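Local structure of hypoxanthine-guanine phosphoribosyltransferase (HGPRT) (Schistosoma mansoni, 5IPF) at residues D102-L107 with M120-V125. The protein probably catalyses the transfer of a phosphoribosyl group to hypoxanthine or guanine, giving IMP or GMP in purine salvage. Residues are numbered along the deposited sequence; the frame is centred on the assembly and turned at random.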
loop_
_atom_site.group_PDB
_atom_site.type_symbol
_atom_site.label_atom_id
_atom_site.label_comp_id
_atom_site.label_asym_id
_atom_site.label_seq_id
_atom_site.Cartn_x
_atom_site.Cartn_y
_atom_site.Cartn_z
ATOM N N ASP A 102 7.413 2.750 -8.041
ATOM C CA ASP A 102 6.451 1.658 -7.934
ATOM C C ASP A 102 6.924 0.419 -8.685
ATOM O O ASP A 102 6.687 -0.712 -8.231
ATOM C CB ASP A 102 5.083 2.112 -8.443
ATOM C CG ASP A 102 4.489 3.226 -7.596
ATOM O OD1 ASP A 102 4.705 3.218 -6.366
ATOM O OD2 ASP A 102 3.807 4.110 -8.157
ATOM N N LEU A 103 7.604 0.605 -9.821
ATOM C CA LEU A 103 8.128 -0.541 -10.559
ATOM C C LEU A 103 9.181 -1.286 -9.749
ATOM O O LEU A 103 9.189 -2.521 -9.717
ATOM C CB LEU A 103 8.713 -0.089 -11.896
ATOM C CG LEU A 103 9.404 -1.193 -12.705
ATOM C CD1 LEU A 103 8.391 -2.219 -13.195
ATOM C CD2 LEU A 103 10.199 -0.610 -13.865
ATOM N N VAL A 104 10.085 -0.553 -9.096
ATOM C CA VAL A 104 11.102 -1.186 -8.260
ATOM C C VAL A 104 10.450 -1.883 -7.073
ATOM O O VAL A 104 10.881 -2.966 -6.657
ATOM C CB VAL A 104 12.149 -0.144 -7.816
ATOM C CG1 VAL A 104 12.938 -0.643 -6.618
ATOM C CG2 VAL A 104 13.088 0.183 -8.967
ATOM N N ASP A 105 9.397 -1.278 -6.516
ATOM C CA ASP A 105 8.616 -1.934 -5.470
ATOM C C ASP A 105 8.121 -3.300 -5.934
ATOM O O ASP A 105 8.359 -4.325 -5.281
ATOM C CB ASP A 105 7.440 -1.037 -5.069
ATOM C CG ASP A 105 7.108 -1.117 -3.586
ATOM O OD1 ASP A 105 6.379 -2.048 -3.179
ATOM O OD2 ASP A 105 7.561 -0.233 -2.829
ATOM N N GLY A 106 7.431 -3.327 -7.076
ATOM C CA GLY A 106 6.914 -4.588 -7.581
ATOM C C GLY A 106 8.005 -5.586 -7.921
ATOM O O GLY A 106 7.850 -6.788 -7.691
ATOM N N LEU A 107 9.123 -5.103 -8.473
ATOM C CA LEU A 107 10.231 -5.985 -8.831
ATOM C C LEU A 107 10.821 -6.652 -7.595
ATOM O O LEU A 107 10.947 -7.882 -7.539
ATOM C CB LEU A 107 11.312 -5.202 -9.584
ATOM C CG LEU A 107 11.103 -4.820 -11.053
ATOM C CD1 LEU A 107 12.320 -4.076 -11.585
ATOM C CD2 LEU A 107 10.823 -6.048 -11.901
ATOM N N MET A 120 19.718 -6.115 -9.319
ATOM C CA MET A 120 19.267 -4.922 -10.018
ATOM C C MET A 120 19.988 -3.697 -9.474
ATOM O O MET A 120 20.227 -3.590 -8.267
ATOM C CB MET A 120 17.755 -4.733 -9.858
ATOM C CG MET A 120 16.945 -5.984 -10.125
ATOM S SD MET A 120 15.299 -5.939 -9.396
ATOM C CE MET A 120 14.663 -7.506 -9.979
ATOM N N SER A 121 20.332 -2.777 -10.367
ATOM C CA SER A 121 20.894 -1.485 -10.015
ATOM C C SER A 121 19.942 -0.390 -10.476
ATOM O O SER A 121 18.961 -0.642 -11.180
ATOM C CB SER A 121 22.281 -1.293 -10.642
ATOM N N VAL A 122 20.233 0.840 -10.064
ATOM C CA VAL A 122 19.417 1.994 -10.420
ATOM C C VAL A 122 20.337 3.155 -10.767
ATOM O O VAL A 122 21.249 3.484 -10.001
ATOM C CB VAL A 122 18.451 2.392 -9.286
ATOM C CG1 VAL A 122 17.806 3.734 -9.586
ATOM C CG2 VAL A 122 17.380 1.327 -9.101
ATOM N N GLU A 123 20.103 3.766 -11.926
ATOM C CA GLU A 123 20.796 4.980 -12.324
ATOM C C GLU A 123 19.776 5.939 -12.916
ATOM O O GLU A 123 18.620 5.579 -13.152
ATOM C CB GLU A 123 21.925 4.690 -13.319
ATOM N N PHE A 124 20.209 7.173 -13.158
ATOM C CA PHE A 124 19.309 8.231 -13.588
ATOM C C PHE A 124 19.920 8.995 -14.755
ATOM O O PHE A 124 21.139 9.020 -14.940
ATOM C CB PHE A 124 18.992 9.188 -12.432
ATOM C CG PHE A 124 18.386 8.509 -11.236
ATOM C CD1 PHE A 124 19.190 7.936 -10.264
ATOM C CD2 PHE A 124 17.011 8.438 -11.086
ATOM C CE1 PHE A 124 18.634 7.309 -9.165
ATOM C CE2 PHE A 124 16.449 7.813 -9.989
ATOM C CZ PHE A 124 17.262 7.248 -9.028
ATOM N N VAL A 125 19.047 9.622 -15.548
ATOM C CA VAL A 125 19.468 10.415 -16.696
ATOM C C VAL A 125 18.432 11.499 -16.950
ATOM O O VAL A 125 17.257 11.357 -16.606
ATOM C CB VAL A 125 19.664 9.550 -17.964
#
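Leu107 and Val104 of helix 97-112 pack on Met120 and Val122 of strand 120-125. Helix and strand belong to a beta-alpha-beta unit in the parallel sheet of the phosphoribosyltransferase fold. The unit starts with strand 87-92, the sheet neighbour of strand 120-125. The contact is small, burying 128 Å² in all, and no hydrogen bond crosses it. Leu107 and Met120 meet at an oblique angle. The Met120 sulfur SD lies 4.1 Å from both CB and CD1 of Leu107, and Met120 CE is also 4.1 Å from Leu107 CB. CG of Met120 stands anti to its carbonyl carbon (chi1 -48°), and the chain beyond runs extended, which carries SD and CE across to the helix. Val104 and Leu107 are one helical turn apart, and Met120 and Val122 are alternate strand residues, so each pair faces the other segment. Leu89 of strand 87-92 touches both Val104 and Leu107. Val76 of helix 61-81 also packs on Leu107, and Phe97 of the second subunit packs on Val104. Between Met120 and Val122, Ser121 makes backbone hydrogen bonds with Ile87 and Leu89, which join the strand to strand 87-92. The valine methyls, Val104 CG2 and Val122 CG2, are 4.4 Å apart.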